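Local coordinates for conserved Hypothetical Protein TT1486 (Thermus thermophilus, PDB 2CU5) that is of unknown function but belongs to the UPF0047 (YjbQ) family and may act as a secondary thiamine-phosphate synthase, at residues E24-V38 with V92-R104. Sequence-based numbering, arbitrary orientation.
Sequences EAALSGHTGLVYLFV and VHLLLLAEKGRLR
Leu-36 and Leu-94 pair through both N-H and both C=O groups, as do Val-34 with Leu-96 and Gly-32 with Ala-98, so strands 32-37 and 93-99 run antiparallel as sheet neighbours. The shortest bond, 2.6 Å from Val-34 N to Leu-96 O, meets the oxygen almost end-on (C=O...N 165°). Val-38 N extends the series to Val-92 O.

Beyond Gly-32 the turns take over. His-30 O accepts a nearly straight bond from Gly-101 N (2.8 Å, 169° at the hydrogen). The two glycine backbones, Gly-29 and Gly-101, come within 3.4 Å CA to CA. Thr-31 OG1 takes Lys-100 N at 2.8 Å; with chi1 at -71° the hydroxyl lies opposite its own carbonyl carbon and faces the type I' turn 99-102. From helix 20-25, Glu-24 reaches across with an extended chain: OE2 receives Leu-103 N at 3.0 Å on its anti lone pair, while OE1 is salt-bridged to Arg-21.

On the face carrying Leu-33, Tyr-35, Leu-95 and Leu-97, Leu-33 CD2 presses tightly on Leu-97 CD2 (3.3 Å), the two side chains side by side. On this same face Tyr-35 sets its ring edge, CE1, against His-93 CD2, its hydroxyl hydrogen-bonding Leu-95 O of the third subunit. On the other face Val-34 CG2 meets Ala-98 CB at 3.6 Å.

Strand 120-128 flanks 32-37 on the side away from 93-99, while Leu-36, Leu-94 and Leu-96 pack against strands 43-48 and 110-115 of the second sheet, and the Tyr-35, His-93 and Leu-95 face meets neighbouring subunits of the trimer.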
# COMPACT_ATOMS: atom_id res chain seq x y z
N GLU A 24 13.96 10.18 -11.27
CA GLU A 24 15.41 9.98 -11.37
C GLU A 24 16.14 11.30 -11.59
O GLU A 24 17.24 11.51 -11.07
CB GLU A 24 15.74 9.01 -12.50
CG GLU A 24 15.21 7.60 -12.27
CD GLU A 24 15.51 6.63 -13.40
OE1 GLU A 24 15.40 7.02 -14.57
OE2 GLU A 24 15.84 5.46 -13.11
N ALA A 25 15.53 12.20 -12.37
CA ALA A 25 16.15 13.49 -12.64
C ALA A 25 16.26 14.32 -11.37
O ALA A 25 17.07 15.24 -11.30
CB ALA A 25 15.34 14.24 -13.70
N ALA A 26 15.44 14.00 -10.37
CA ALA A 26 15.47 14.74 -9.12
C ALA A 26 16.44 14.14 -8.10
O ALA A 26 16.67 14.72 -7.04
CB ALA A 26 14.07 14.81 -8.51
N LEU A 27 17.02 12.99 -8.44
CA LEU A 27 17.93 12.30 -7.53
C LEU A 27 19.36 12.83 -7.47
O LEU A 27 20.08 12.53 -6.51
CB LEU A 27 17.98 10.81 -7.88
CG LEU A 27 16.61 10.12 -7.85
CD1 LEU A 27 16.79 8.64 -8.17
CD2 LEU A 27 15.98 10.30 -6.48
N SER A 28 19.78 13.59 -8.47
CA SER A 28 21.14 14.13 -8.50
C SER A 28 22.19 13.04 -8.23
O SER A 28 23.08 13.23 -7.40
CB SER A 28 21.29 15.26 -7.47
OG SER A 28 20.46 16.36 -7.80
N GLY A 29 22.07 11.91 -8.91
CA GLY A 29 23.03 10.83 -8.74
C GLY A 29 23.04 10.14 -7.38
O GLY A 29 23.99 9.44 -7.05
N HIS A 30 21.99 10.34 -6.59
CA HIS A 30 21.90 9.73 -5.27
C HIS A 30 21.95 8.20 -5.29
O HIS A 30 21.48 7.57 -6.24
CB HIS A 30 20.61 10.17 -4.58
CG HIS A 30 20.34 9.48 -3.28
ND1 HIS A 30 21.07 9.72 -2.14
CD2 HIS A 30 19.41 8.55 -2.93
CE1 HIS A 30 20.61 8.98 -1.15
NE2 HIS A 30 19.60 8.26 -1.60
N THR A 31 22.52 7.63 -4.24
CA THR A 31 22.58 6.18 -4.07
C THR A 31 21.97 5.90 -2.70
O THR A 31 22.47 6.36 -1.68
CB THR A 31 24.02 5.63 -4.09
OG1 THR A 31 24.54 5.71 -5.42
CG2 THR A 31 24.03 4.17 -3.64
N GLY A 32 20.87 5.14 -2.69
CA GLY A 32 20.20 4.83 -1.44
C GLY A 32 18.70 4.81 -1.65
O GLY A 32 18.24 4.91 -2.79
N LEU A 33 17.94 4.70 -0.58
CA LEU A 33 16.49 4.68 -0.70
C LEU A 33 15.94 6.05 -1.08
O LEU A 33 16.53 7.09 -0.78
CB LEU A 33 15.86 4.20 0.62
CG LEU A 33 16.06 2.71 0.88
CD1 LEU A 33 15.69 2.35 2.31
CD2 LEU A 33 15.23 1.92 -0.11
N VAL A 34 14.80 6.03 -1.78
CA VAL A 34 14.13 7.24 -2.24
C VAL A 34 12.67 7.17 -1.81
O VAL A 34 11.99 6.17 -2.06
CB VAL A 34 14.19 7.36 -3.78
CG1 VAL A 34 13.40 8.57 -4.24
CG2 VAL A 34 15.64 7.45 -4.25
N TYR A 35 12.19 8.23 -1.17
CA TYR A 35 10.80 8.29 -0.72
C TYR A 35 9.98 9.14 -1.69
O TYR A 35 10.43 10.21 -2.11
CB TYR A 35 10.74 8.90 0.69
CG TYR A 35 9.35 9.21 1.19
CD1 TYR A 35 8.48 8.18 1.57
CD2 TYR A 35 8.90 10.52 1.29
CE1 TYR A 35 7.19 8.47 2.04
CE2 TYR A 35 7.62 10.82 1.76
CZ TYR A 35 6.77 9.79 2.13
OH TYR A 35 5.51 10.09 2.59
N LEU A 36 8.79 8.65 -2.05
CA LEU A 36 7.89 9.36 -2.96
C LEU A 36 6.52 9.49 -2.29
O LEU A 36 6.05 8.54 -1.66
CB LEU A 36 7.73 8.61 -4.28
CG LEU A 36 8.98 8.36 -5.13
CD1 LEU A 36 8.55 7.63 -6.39
CD2 LEU A 36 9.65 9.69 -5.49
N PHE A 37 5.89 10.64 -2.46
CA PHE A 37 4.58 10.89 -1.85
C PHE A 37 3.72 11.84 -2.68
O PHE A 37 4.23 12.80 -3.25
CB PHE A 37 4.80 11.49 -0.45
CG PHE A 37 3.54 11.77 0.32
CD1 PHE A 37 2.79 10.74 0.87
CD2 PHE A 37 3.12 13.09 0.53
CE1 PHE A 37 1.64 11.01 1.63
CE2 PHE A 37 1.98 13.37 1.28
CZ PHE A 37 1.24 12.33 1.84
N VAL A 38 2.43 11.55 -2.78
CA VAL A 38 1.52 12.46 -3.48
C VAL A 38 0.63 13.04 -2.38
O VAL A 38 -0.04 12.31 -1.65
CB VAL A 38 0.63 11.78 -4.57
CG1 VAL A 38 1.45 11.53 -5.82
CG2 VAL A 38 0.05 10.47 -4.04
N VAL A 92 -0.57 6.07 -1.56
CA VAL A 92 -0.05 7.38 -1.93
C VAL A 92 1.44 7.60 -1.67
O VAL A 92 1.91 8.74 -1.69
CB VAL A 92 -0.84 8.51 -1.22
CG1 VAL A 92 -2.30 8.46 -1.65
CG2 VAL A 92 -0.72 8.36 0.29
N HIS A 93 2.18 6.53 -1.41
CA HIS A 93 3.61 6.68 -1.19
C HIS A 93 4.36 5.44 -1.65
O HIS A 93 3.79 4.35 -1.76
CB HIS A 93 3.93 6.97 0.28
CG HIS A 93 4.11 5.75 1.13
ND1 HIS A 93 3.06 5.04 1.66
CD2 HIS A 93 5.24 5.13 1.55
CE1 HIS A 93 3.53 4.03 2.37
NE2 HIS A 93 4.85 4.06 2.32
N LEU A 94 5.64 5.63 -1.94
CA LEU A 94 6.50 4.55 -2.39
C LEU A 94 7.86 4.75 -1.75
O LEU A 94 8.20 5.86 -1.36
CB LEU A 94 6.67 4.57 -3.91
CG LEU A 94 5.46 4.21 -4.78
CD1 LEU A 94 5.80 4.41 -6.24
CD2 LEU A 94 5.07 2.76 -4.49
N LEU A 95 8.62 3.67 -1.65
CA LEU A 95 9.97 3.71 -1.10
C LEU A 95 10.74 2.82 -2.06
O LEU A 95 10.45 1.63 -2.16
CB LEU A 95 9.99 3.16 0.32
CG LEU A 95 11.34 3.27 1.04
CD1 LEU A 95 11.77 4.73 1.10
CD2 LEU A 95 11.22 2.66 2.43
N LEU A 96 11.70 3.40 -2.76
CA LEU A 96 12.47 2.65 -3.75
C LEU A 96 13.98 2.83 -3.63
O LEU A 96 14.45 3.82 -3.09
CB LEU A 96 12.03 3.09 -5.15
CG LEU A 96 10.53 2.98 -5.45
CD1 LEU A 96 10.15 3.92 -6.59
CD2 LEU A 96 10.18 1.54 -5.79
N LEU A 97 14.71 1.85 -4.16
CA LEU A 97 16.17 1.86 -4.15
C LEU A 97 16.69 2.60 -5.38
O LEU A 97 16.13 2.48 -6.47
CB LEU A 97 16.70 0.43 -4.20
CG LEU A 97 16.39 -0.50 -3.04
CD1 LEU A 97 16.70 -1.95 -3.44
CD2 LEU A 97 17.21 -0.09 -1.84
N ALA A 98 17.76 3.36 -5.19
CA ALA A 98 18.37 4.10 -6.28
C ALA A 98 19.87 3.87 -6.23
O ALA A 98 20.45 3.72 -5.16
CB ALA A 98 18.06 5.59 -6.17
N GLU A 99 20.50 3.84 -7.40
CA GLU A 99 21.94 3.67 -7.48
C GLU A 99 22.48 4.68 -8.47
O GLU A 99 22.17 4.64 -9.66
CB GLU A 99 22.29 2.25 -7.94
CG GLU A 99 23.78 2.01 -8.09
CD GLU A 99 24.10 0.57 -8.46
OE1 GLU A 99 23.85 -0.33 -7.63
OE2 GLU A 99 24.59 0.34 -9.58
N LYS A 100 23.27 5.62 -7.95
CA LYS A 100 23.86 6.66 -8.77
C LYS A 100 22.85 7.40 -9.64
O LYS A 100 23.05 7.59 -10.84
CB LYS A 100 24.99 6.06 -9.62
CG LYS A 100 26.08 5.44 -8.75
CD LYS A 100 27.13 4.69 -9.56
CE LYS A 100 28.16 4.06 -8.63
NZ LYS A 100 29.18 3.25 -9.35
N GLY A 101 21.74 7.80 -9.03
CA GLY A 101 20.72 8.54 -9.74
C GLY A 101 19.71 7.73 -10.53
O GLY A 101 18.83 8.30 -11.16
N ARG A 102 19.84 6.41 -10.51
CA ARG A 102 18.90 5.56 -11.23
C ARG A 102 18.17 4.60 -10.32
O ARG A 102 18.77 3.93 -9.48
CB ARG A 102 19.63 4.80 -12.34
CG ARG A 102 20.15 5.71 -13.45
CD ARG A 102 20.80 4.93 -14.58
NE ARG A 102 21.27 5.80 -15.65
CZ ARG A 102 22.22 6.73 -15.51
NH1 ARG A 102 22.82 6.90 -14.34
NH2 ARG A 102 22.58 7.47 -16.54
N LEU A 103 16.85 4.53 -10.48
CA LEU A 103 16.03 3.65 -9.67
C LEU A 103 16.31 2.19 -10.00
O LEU A 103 16.41 1.83 -11.17
CB LEU A 103 14.55 3.97 -9.91
CG LEU A 103 14.10 5.35 -9.42
CD1 LEU A 103 12.71 5.68 -9.98
CD2 LEU A 103 14.10 5.36 -7.91
N ARG A 104 16.45 1.36 -8.97
CA ARG A 104 16.70 -0.07 -9.14
C ARG A 104 15.35 -0.76 -9.18
O ARG A 104 14.67 -0.88 -8.16
CB ARG A 104 17.53 -0.62 -7.98
CG ARG A 104 18.86 0.07 -7.77
CD ARG A 104 19.77 -0.03 -8.99
NE ARG A 104 20.28 -1.39 -9.23
CZ ARG A 104 19.64 -2.33 -9.92
NH1 ARG A 104 18.45 -2.08 -10.46
NH2 ARG A 104 20.20 -3.52 -10.09